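Phosphonate monoester hydrolase (Ruegeria pomeroyi, PDB 4UPK) is a hydrolase of the sulfatase family, in the alkaline phosphatase clan, built around a mixed beta-sheet flanked by helices. Local coordinates at residues 40-45 and 84-89; 48-53 and 71-76; 101-106 and 148-153. One frame throughout, in Å; residues are numbered along the deposited sequence.

Contact 1 lies near the middle of the chain, its centre about 2 Å from the chain's own, and contacts 2 and 3 extend from it toward opposite sides, their centres about 15 Å and 14 Å away. Contact 2 is nested in the loop that contact 1 closes: strand 35-41 leads into helix 46-49, and strand 70-76 leads into helix 82-91. Arg45 of contact 1 packs on Leu53 of contact 2, and Pro84 of contact 1 packs on Val101, Arg102 and Asn103 of contact 3. Contacts 2 and 3 stay about 15 Å apart at their nearest atoms. Of the three, contact 1 lies at the probable active centre.

Contact 1 of 3, residues 40-45 and 84-89; sequences IIDQLR and PSRASI
Ile40 and Arg86 make the nearest backbone approach, their CA atoms 9.6 Å apart, so the end of strand 35-41 and helix 82-91 are joined by side chains alone. Ile40 is the last residue but one of the strand, Asp42 follows just past its end, and residues 84-89 are wholly helical. The two branches of Ile40 divide the work. CG2, anti to the backbone N, lies 3.8 Å above the guanidinium plane of Arg86, over its centre; CD1 of Ile40, at the tip of the other branch, meets CG2 of Ile89, 3.8 Å away, one helical turn beyond Arg86. Arg86 reaches the strand end on a folded chain, bent at both chi2 (52°) and chi3 (64°). Its NH2 forms a salt bridge with Asp42 OD2 at 3.0 Å. Carboxylate and guanidinium are not coplanar, their planes being 47° apart, and a single carboxylate oxygen carries the bridge. Both groups have further partners: Tyr130 OH is hydrogen-bonded to Asp42 OD2, and Asp347 forms a second salt bridge at Arg86 NE. An apolar lid on one face and acids at two nitrogens therefore fix the rotation of the buried guanidinium. Pro84 and Arg86 fit the C-x-P-x-R signature of sulfatases, and an arginine in the N-terminal half of helix 82-91, facing an aspartate just past the C-terminal end of a core strand, is consistent with a place at the active centre, as in related sulfatases.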
loop_
_atom_site.group_PDB
_atom_site.type_symbol
_atom_site.label_atom_id
_atom_site.label_comp_id
_atom_site.label_asym_id
_atom_site.label_seq_id
_atom_site.Cartn_x
_atom_site.Cartn_y
_atom_site.Cartn_z
ATOM N N ILE A 40 -21.831 -5.538 -23.389
ATOM C CA ILE A 40 -22.705 -6.157 -22.408
ATOM C C ILE A 40 -24.045 -5.418 -22.423
ATOM O O ILE A 40 -24.107 -4.212 -22.133
ATOM C CB ILE A 40 -22.084 -6.259 -20.960
ATOM C CG1 ILE A 40 -20.773 -7.079 -20.960
ATOM C CG2 ILE A 40 -23.119 -6.837 -19.952
ATOM C CD1 ILE A 40 -20.050 -7.142 -19.639
ATOM N N ILE A 41 -25.106 -6.152 -22.782
ATOM C CA ILE A 41 -26.476 -5.651 -22.799
ATOM C C ILE A 41 -27.032 -6.071 -21.427
ATOM O O ILE A 41 -26.861 -7.216 -21.037
ATOM C CB ILE A 41 -27.310 -6.247 -23.990
ATOM C CG1 ILE A 41 -26.685 -5.911 -25.357
ATOM C CG2 ILE A 41 -28.781 -5.776 -23.952
ATOM C CD1 ILE A 41 -27.184 -6.823 -26.529
ATOM N N ASP A 42 -27.635 -5.144 -20.680
ATOM C CA ASP A 42 -28.220 -5.466 -19.389
ATOM C C ASP A 42 -29.636 -6.061 -19.619
ATOM O O ASP A 42 -30.428 -5.523 -20.423
ATOM C CB ASP A 42 -28.309 -4.205 -18.511
ATOM C CG ASP A 42 -28.128 -4.411 -17.018
ATOM O OD1 ASP A 42 -29.005 -5.040 -16.397
ATOM O OD2 ASP A 42 -27.134 -3.885 -16.456
ATOM N N GLN A 43 -29.915 -7.199 -18.940
ATOM C CA GLN A 43 -31.205 -7.895 -18.847
ATOM C C GLN A 43 -31.788 -8.560 -20.091
ATOM O O GLN A 43 -32.951 -8.939 -20.043
ATOM C CB GLN A 43 -32.243 -7.007 -18.122
ATOM C CG GLN A 43 -32.861 -7.639 -16.893
ATOM C CD GLN A 43 -33.222 -6.646 -15.809
ATOM O OE1 GLN A 43 -34.385 -6.317 -15.595
ATOM N NE2 GLN A 43 -32.236 -6.165 -15.072
ATOM N N LEU A 44 -31.005 -8.749 -21.179
ATOM C CA LEU A 44 -31.486 -9.429 -22.396
ATOM C C LEU A 44 -31.537 -10.968 -22.241
ATOM O O LEU A 44 -30.510 -11.598 -21.975
ATOM C CB LEU A 44 -30.722 -8.995 -23.675
ATOM C CG LEU A 44 -31.305 -9.460 -25.053
ATOM C CD1 LEU A 44 -32.662 -8.860 -25.340
ATOM C CD2 LEU A 44 -30.338 -9.183 -26.199
ATOM N N ARG A 45 -32.747 -11.561 -22.381
ATOM C CA ARG A 45 -32.953 -13.012 -22.247
ATOM C C ARG A 45 -32.320 -13.750 -23.405
ATOM O O ARG A 45 -32.334 -13.237 -24.523
ATOM C CB ARG A 45 -34.455 -13.355 -22.212
ATOM C CG ARG A 45 -35.152 -13.025 -20.902
ATOM C CD ARG A 45 -36.660 -13.051 -21.059
ATOM N NE ARG A 45 -37.164 -14.396 -21.329
ATOM C CZ ARG A 45 -37.954 -15.091 -20.514
ATOM N NH1 ARG A 45 -38.331 -14.583 -19.349
ATOM N NH2 ARG A 45 -38.372 -16.302 -20.859
ATOM N N PRO A 84 -23.268 -8.155 -8.260
ATOM C CA PRO A 84 -22.573 -9.463 -8.186
ATOM C C PRO A 84 -22.263 -10.092 -9.556
ATOM O O PRO A 84 -21.156 -10.612 -9.783
ATOM C CB PRO A 84 -23.559 -10.338 -7.397
ATOM C CG PRO A 84 -24.318 -9.366 -6.557
ATOM C CD PRO A 84 -24.472 -8.132 -7.403
ATOM N N SER A 85 -23.246 -10.044 -10.474
ATOM C CA SER A 85 -23.112 -10.599 -11.812
ATOM C C SER A 85 -22.092 -9.860 -12.681
ATOM O O SER A 85 -21.450 -10.497 -13.497
ATOM C CB SER A 85 -24.465 -10.691 -12.487
ATOM O OG SER A 85 -24.344 -11.498 -13.638
ATOM N N ARG A 86 -21.911 -8.545 -12.476
ATOM C CA ARG A 86 -20.881 -7.720 -13.128
ATOM C C ARG A 86 -19.505 -7.992 -12.498
ATOM O O ARG A 86 -18.523 -8.133 -13.227
ATOM C CB ARG A 86 -21.241 -6.223 -13.038
ATOM C CG ARG A 86 -20.724 -5.362 -14.175
ATOM C CD ARG A 86 -21.070 -5.879 -15.548
ATOM N NE ARG A 86 -22.509 -5.896 -15.794
ATOM C CZ ARG A 86 -23.154 -4.998 -16.525
ATOM N NH1 ARG A 86 -22.506 -3.968 -17.047
ATOM N NH2 ARG A 86 -24.450 -5.122 -16.741
ATOM N N ALA A 87 -19.451 -8.147 -11.146
ATOM C CA ALA A 87 -18.220 -8.484 -10.422
ATOM C C ALA A 87 -17.621 -9.850 -10.889
ATOM O O ALA A 87 -16.427 -9.960 -11.111
ATOM C CB ALA A 87 -18.458 -8.440 -8.924
ATOM N N SER A 88 -18.468 -10.824 -11.167
ATOM C CA SER A 88 -18.077 -12.149 -11.671
ATOM C C SER A 88 -17.551 -12.122 -13.094
ATOM O O SER A 88 -16.572 -12.792 -13.384
ATOM C CB SER A 88 -19.268 -13.106 -11.587
ATOM O OG SER A 88 -19.432 -13.638 -10.284
ATOM N N ILE A 89 -18.221 -11.391 -13.989
ATOM C CA ILE A 89 -17.847 -11.218 -15.400
ATOM C C ILE A 89 -16.503 -10.490 -15.520
ATOM O O ILE A 89 -15.616 -10.926 -16.276
ATOM C CB ILE A 89 -18.997 -10.504 -16.175
ATOM C CG1 ILE A 89 -20.180 -11.477 -16.364
ATOM C CG2 ILE A 89 -18.534 -9.915 -17.532
ATOM C CD1 ILE A 89 -21.606 -10.826 -16.778
#

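Contact 2 of 3, residues 48-53 and 71-76; sequences CLWGAL and SFRRHY
Trp50 and Arg73 lie flat against each other: the guanidinium rests on one face of the indole with the planes only 9° apart. The long axes of the two side chains nevertheless cross at about a right angle, so Arg73 comes in across the ring. CZ of Arg73 stands 3.7 Å from the centroid of the five-membered ring of Trp50 and 16° off the ring normal, a cation-pi contact over the face. NH1 reaches furthest over the indole, above the middle of the fused system, where it is 3.4 Å from CE2 of Trp50. NH2 turns to the pyrrole side, 3.8 Å from CD1 of Trp50, while the methylene before the charged group settles by the six-membered ring, Arg73 CD being 3.7 Å from Trp50 CE3. Both the aliphatic end and the charged head thus use the same aromatic surface. A bend at chi2 brings the arginine chain across the indole, and a quarter turn at chi4 (84°) lays the guanidinium parallel to it.

Arg73 sits at the corner where strand 70-76 is broken, and its side chain also touches Val384 and Glu386 of the neighbouring strand 384-386; its carbonyl oxygen is hydrogen-bonded to His369. The contact therefore joins the loop after helix 46-49 to the corner of strand 70-76 in the mixed sheet. Trp50 is exposed and Arg73 partly so. Because a guanidinium stacked flat keeps its N-H groups directed outward in its own plane, those of Arg73 can probably still meet water while its face rests on the exposed indole of Trp50.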
loop_
_atom_site.group_PDB
_atom_site.type_symbol
_atom_site.label_atom_id
_atom_site.label_comp_id
_atom_site.label_asym_id
_atom_site.label_seq_id
_atom_site.Cartn_x
_atom_site.Cartn_y
_atom_site.Cartn_z
ATOM N N CYS A 48 -34.690 -14.601 -26.491
ATOM C CA CYS A 48 -35.027 -13.497 -27.396
ATOM C C CYS A 48 -34.144 -13.580 -28.635
ATOM O O CYS A 48 -34.591 -13.232 -29.726
ATOM C CB CYS A 48 -34.878 -12.153 -26.693
ATOM S SG CYS A 48 -36.158 -11.834 -25.465
ATOM N N LEU A 49 -32.884 -14.020 -28.465
ATOM C CA LEU A 49 -31.949 -14.158 -29.580
ATOM C C LEU A 49 -32.235 -15.463 -30.333
ATOM O O LEU A 49 -32.354 -15.452 -31.561
ATOM C CB LEU A 49 -30.485 -14.065 -29.102
ATOM C CG LEU A 49 -29.370 -14.175 -30.173
ATOM C CD1 LEU A 49 -29.455 -13.041 -31.195
ATOM C CD2 LEU A 49 -28.011 -14.162 -29.538
ATOM N N TRP A 50 -32.375 -16.567 -29.592
ATOM C CA TRP A 50 -32.688 -17.882 -30.133
ATOM C C TRP A 50 -33.471 -18.637 -29.055
ATOM O O TRP A 50 -32.999 -18.773 -27.925
ATOM C CB TRP A 50 -31.400 -18.627 -30.548
ATOM C CG TRP A 50 -31.660 -19.884 -31.325
ATOM C CD1 TRP A 50 -31.776 -20.004 -32.680
ATOM C CD2 TRP A 50 -31.904 -21.195 -30.782
ATOM N NE1 TRP A 50 -32.069 -21.311 -33.018
ATOM C CE2 TRP A 50 -32.137 -22.064 -31.870
ATOM C CE3 TRP A 50 -31.929 -21.721 -29.477
ATOM C CZ2 TRP A 50 -32.397 -23.429 -31.696
ATOM C CZ3 TRP A 50 -32.179 -23.076 -29.305
ATOM C CH2 TRP A 50 -32.416 -23.914 -30.404
ATOM N N GLY A 51 -34.663 -19.092 -29.392
ATOM C CA GLY A 51 -35.524 -19.788 -28.445
ATOM C C GLY A 51 -36.980 -19.389 -28.561
ATOM O O GLY A 51 -37.418 -18.937 -29.617
ATOM N N ALA A 52 -37.733 -19.557 -27.465
ATOM C CA ALA A 52 -39.182 -19.325 -27.350
ATOM C C ALA A 52 -39.720 -17.942 -27.761
ATOM O O ALA A 52 -40.838 -17.848 -28.281
ATOM C CB ALA A 52 -39.647 -19.679 -25.947
ATOM N N LEU A 53 -38.942 -16.879 -27.513
ATOM C CA LEU A 53 -39.338 -15.502 -27.815
ATOM C C LEU A 53 -38.704 -14.922 -29.091
ATOM O O LEU A 53 -39.108 -13.849 -29.525
ATOM C CB LEU A 53 -39.045 -14.587 -26.602
ATOM C CG LEU A 53 -39.972 -14.688 -25.367
ATOM C CD1 LEU A 53 -39.426 -13.852 -24.221
ATOM C CD2 LEU A 53 -41.417 -14.218 -25.677
ATOM N N SER A 71 -21.783 -18.819 -31.447
ATOM C CA SER A 71 -22.888 -18.650 -30.503
ATOM C C SER A 71 -22.831 -19.740 -29.434
ATOM O O SER A 71 -22.653 -20.910 -29.763
ATOM C CB SER A 71 -24.233 -18.722 -31.223
ATOM O OG SER A 71 -24.330 -17.714 -32.215
ATOM N N PHE A 72 -22.994 -19.346 -28.158
ATOM C CA PHE A 72 -22.952 -20.225 -26.997
ATOM C C PHE A 72 -24.371 -20.346 -26.450
ATOM O O PHE A 72 -24.906 -19.392 -25.867
ATOM C CB PHE A 72 -21.939 -19.690 -25.956
ATOM C CG PHE A 72 -20.502 -19.686 -26.446
ATOM C CD1 PHE A 72 -20.024 -18.662 -27.262
ATOM C CD2 PHE A 72 -19.631 -20.710 -26.100
ATOM C CE1 PHE A 72 -18.703 -18.663 -27.718
ATOM C CE2 PHE A 72 -18.307 -20.717 -26.567
ATOM C CZ PHE A 72 -17.850 -19.691 -27.370
ATOM N N ARG A 73 -24.992 -21.516 -26.680
ATOM C CA ARG A 73 -26.388 -21.805 -26.320
ATOM C C ARG A 73 -26.710 -22.217 -24.871
ATOM O O ARG A 73 -27.893 -22.169 -24.481
ATOM C CB ARG A 73 -27.026 -22.784 -27.327
ATOM C CG ARG A 73 -27.076 -22.217 -28.736
ATOM C CD ARG A 73 -28.269 -21.299 -29.025
ATOM N NE ARG A 73 -28.024 -20.461 -30.207
ATOM C CZ ARG A 73 -28.225 -20.852 -31.461
ATOM N NH1 ARG A 73 -28.692 -22.067 -31.719
ATOM N NH2 ARG A 73 -27.946 -20.041 -32.465
ATOM N N ARG A 74 -25.685 -22.630 -24.083
ATOM C CA ARG A 74 -25.884 -23.052 -22.694
ATOM C C ARG A 74 -25.048 -22.161 -21.768
ATOM O O ARG A 74 -24.327 -22.656 -20.901
ATOM C CB ARG A 74 -25.550 -24.554 -22.537
ATOM C CG ARG A 74 -26.513 -25.289 -21.616
ATOM C CD ARG A 74 -26.430 -26.798 -21.774
ATOM N NE ARG A 74 -27.507 -27.489 -21.050
ATOM C CZ ARG A 74 -27.326 -28.292 -19.999
ATOM N NH1 ARG A 74 -26.103 -28.528 -19.535
ATOM N NH2 ARG A 74 -28.367 -28.871 -19.411
ATOM N N HIS A 75 -25.153 -20.832 -21.971
ATOM C CA HIS A 75 -24.412 -19.813 -21.237
ATOM C C HIS A 75 -25.230 -19.220 -20.097
ATOM O O HIS A 75 -26.335 -18.712 -20.306
ATOM C CB HIS A 75 -23.901 -18.721 -22.185
ATOM C CG HIS A 75 -22.920 -17.791 -21.551
ATOM N ND1 HIS A 75 -21.625 -18.191 -21.270
ATOM C CD2 HIS A 75 -23.081 -16.516 -21.138
ATOM C CE1 HIS A 75 -21.035 -17.143 -20.717
ATOM N NE2 HIS A 75 -21.872 -16.116 -20.608
ATOM N N TYR A 76 -24.667 -19.280 -18.876
ATOM C CA TYR A 76 -25.355 -18.838 -17.672
ATOM C C TYR A 76 -24.548 -17.891 -16.835
ATOM O O TYR A 76 -23.345 -18.067 -16.685
ATOM C CB TYR A 76 -25.775 -20.068 -16.825
ATOM C CG TYR A 76 -26.805 -20.942 -17.504
ATOM C CD1 TYR A 76 -26.429 -21.900 -18.444
ATOM C CD2 TYR A 76 -28.162 -20.806 -17.224
ATOM C CE1 TYR A 76 -27.383 -22.629 -19.161
ATOM C CE2 TYR A 76 -29.120 -21.571 -17.900
ATOM C CZ TYR A 76 -28.720 -22.484 -18.865
ATOM O OH TYR A 76 -29.630 -23.265 -19.544
#

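Contact 3 of 3, residues 101-106 and 148-153; sequences VRNGTP and KTYEFP
Asn103 and Gly104, the middle residues of a type II beta turn, press on Tyr150. The turn opens with Arg102, whose carbonyl oxygen receives two bonds from Thr105: from N at 3.0 Å and from OG1 at 2.9 Å. Both donors come from the same face of the carbonyl plane, the hydroxyl well above it. The guanidinium of Arg102 points elsewhere, forming a salt bridge with Asp436 and a hydrogen bond to the carbonyl of Ser522 of the second subunit. Next, Asn103 sets its CB over one face of the Tyr150 ring, 3.9 Å from the centroid and 20° off the normal, a CH-pi contact offset toward the rim. The amide is tilted 35° from the ring, and its OD1 is held by the backbone N of Gly83. Gly104 then lies along the root of the tyrosine: its N is 3.6 Å from Tyr150 CG, and its CA is 3.6 Å from Tyr150 CB. A positive phi of 92° suits glycine, and the lack of a side chain lets the ring come this close. Thr105 turns away and packs on Leu521 of the second subunit. No hydrogen bond spans the two segments; the contact is held by aromatic surface against CH groups and a peptide, while the Arg102 carbonyl is bonded within the turn, Asn103 OD1 to Gly83, and the Gly104 backbone to the second subunit.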
loop_
_atom_site.group_PDB
_atom_site.type_symbol
_atom_site.label_atom_id
_atom_site.label_comp_id
_atom_site.label_asym_id
_atom_site.label_seq_id
_atom_site.Cartn_x
_atom_site.Cartn_y
_atom_site.Cartn_z
ATOM N N VAL A 101 -21.339 -10.055 -3.009
ATOM C CA VAL A 101 -22.503 -10.959 -3.070
ATOM C C VAL A 101 -23.885 -10.352 -3.263
ATOM O O VAL A 101 -24.828 -11.080 -3.584
ATOM C CB VAL A 101 -22.451 -12.071 -1.984
ATOM C CG1 VAL A 101 -21.217 -12.941 -2.179
ATOM C CG2 VAL A 101 -22.489 -11.478 -0.569
ATOM N N ARG A 102 -23.989 -9.020 -3.092
ATOM C CA ARG A 102 -25.205 -8.202 -3.250
ATOM C C ARG A 102 -24.792 -6.836 -3.797
ATOM O O ARG A 102 -23.624 -6.460 -3.683
ATOM C CB ARG A 102 -25.880 -7.929 -1.892
ATOM C CG ARG A 102 -25.815 -9.043 -0.878
ATOM C CD ARG A 102 -26.233 -8.511 0.453
ATOM N NE ARG A 102 -26.005 -9.503 1.500
ATOM C CZ ARG A 102 -24.879 -9.627 2.194
ATOM N NH1 ARG A 102 -23.838 -8.849 1.930
ATOM N NH2 ARG A 102 -24.775 -10.547 3.134
ATOM N N ASN A 103 -25.763 -6.071 -4.343
ATOM C CA ASN A 103 -25.545 -4.691 -4.770
ATOM C C ASN A 103 -25.106 -3.917 -3.526
ATOM O O ASN A 103 -25.698 -4.087 -2.447
ATOM C CB ASN A 103 -26.842 -4.088 -5.341
ATOM C CG ASN A 103 -27.170 -4.524 -6.735
ATOM O OD1 ASN A 103 -26.434 -5.285 -7.360
ATOM N ND2 ASN A 103 -28.309 -4.071 -7.257
ATOM N N GLY A 104 -24.003 -3.183 -3.646
ATOM C CA GLY A 104 -23.455 -2.423 -2.523
ATOM C C GLY A 104 -22.419 -3.170 -1.699
ATOM O O GLY A 104 -21.797 -2.562 -0.831
ATOM N N THR A 105 -22.221 -4.496 -1.933
ATOM C CA THR A 105 -21.225 -5.268 -1.178
ATOM C C THR A 105 -19.862 -4.999 -1.784
ATOM O O THR A 105 -19.672 -5.309 -2.978
ATOM C CB THR A 105 -21.505 -6.758 -1.150
ATOM O OG1 THR A 105 -22.878 -6.977 -0.884
ATOM C CG2 THR A 105 -20.632 -7.476 -0.110
ATOM N N PRO A 106 -18.909 -4.436 -0.988
ATOM C CA PRO A 106 -17.597 -4.075 -1.554
ATOM C C PRO A 106 -16.801 -5.234 -2.123
ATOM O O PRO A 106 -16.909 -6.369 -1.669
ATOM C CB PRO A 106 -16.874 -3.403 -0.380
ATOM C CG PRO A 106 -17.948 -2.922 0.501
ATOM C CD PRO A 106 -19.004 -3.988 0.419
ATOM N N LYS A 148 -20.005 6.368 -2.129
ATOM C CA LYS A 148 -21.401 6.814 -1.992
ATOM C C LYS A 148 -22.342 6.189 -3.022
ATOM O O LYS A 148 -23.554 6.347 -2.932
ATOM C CB LYS A 148 -21.495 8.346 -1.983
ATOM C CG LYS A 148 -20.994 8.951 -0.697
ATOM C CD LYS A 148 -21.332 10.433 -0.612
ATOM C CE LYS A 148 -20.693 11.065 0.603
ATOM N NZ LYS A 148 -19.207 11.129 0.485
ATOM N N THR A 149 -21.780 5.438 -3.972
ATOM C CA THR A 149 -22.546 4.770 -5.025
ATOM C C THR A 149 -21.992 3.384 -5.363
ATOM O O THR A 149 -20.774 3.217 -5.419
ATOM C CB THR A 149 -22.678 5.685 -6.271
ATOM O OG1 THR A 149 -23.493 5.031 -7.241
ATOM C CG2 THR A 149 -21.321 6.080 -6.885
ATOM N N TYR A 150 -22.891 2.397 -5.596
ATOM C CA TYR A 150 -22.470 1.065 -6.002
ATOM C C TYR A 150 -22.480 0.896 -7.530
ATOM O O TYR A 150 -22.387 -0.221 -8.037
ATOM C CB TYR A 150 -23.210 -0.054 -5.250
ATOM C CG TYR A 150 -24.716 -0.124 -5.413
ATOM C CD1 TYR A 150 -25.290 -0.548 -6.612
ATOM C CD2 TYR A 150 -25.563 0.061 -4.321
ATOM C CE1 TYR A 150 -26.672 -0.669 -6.754
ATOM C CE2 TYR A 150 -26.947 -0.082 -4.445
ATOM C CZ TYR A 150 -27.497 -0.439 -5.668
ATOM O OH TYR A 150 -28.858 -0.585 -5.811
ATOM N N GLU A 151 -22.577 2.023 -8.252
ATOM C CA GLU A 151 -22.576 2.117 -9.709
ATOM C C GLU A 151 -21.222 2.635 -10.204
ATOM O O GLU A 151 -21.027 2.805 -11.416
ATOM C CB GLU A 151 -23.649 3.110 -10.163
ATOM C CG GLU A 151 -25.093 2.743 -9.898
ATOM C CD GLU A 151 -26.013 3.751 -10.557
ATOM O OE1 GLU A 151 -25.900 4.965 -10.260
ATOM O OE2 GLU A 151 -26.799 3.330 -11.433
ATOM N N PHE A 152 -20.307 2.917 -9.258
ATOM C CA PHE A 152 -18.974 3.470 -9.495
ATOM C C PHE A 152 -18.068 2.608 -10.422
ATOM O O PHE A 152 -18.084 1.379 -10.280
ATOM C CB PHE A 152 -18.281 3.791 -8.157
ATOM C CG PHE A 152 -17.265 4.900 -8.284
ATOM C CD1 PHE A 152 -17.670 6.230 -8.352
ATOM C CD2 PHE A 152 -15.908 4.612 -8.411
ATOM C CE1 PHE A 152 -16.734 7.254 -8.526
ATOM C CE2 PHE A 152 -14.976 5.631 -8.606
ATOM C CZ PHE A 152 -15.390 6.950 -8.649
ATOM N N PRO A 153 -17.293 3.230 -11.376
ATOM C CA PRO A 153 -16.415 2.428 -12.250
ATOM C C PRO A 153 -15.266 1.707 -11.536
ATOM O O PRO A 153 -14.599 2.257 -10.655
ATOM C CB PRO A 153 -15.908 3.435 -13.284
ATOM C CG PRO A 153 -15.987 4.748 -12.593
ATOM C CD PRO A 153 -17.192 4.672 -11.706
#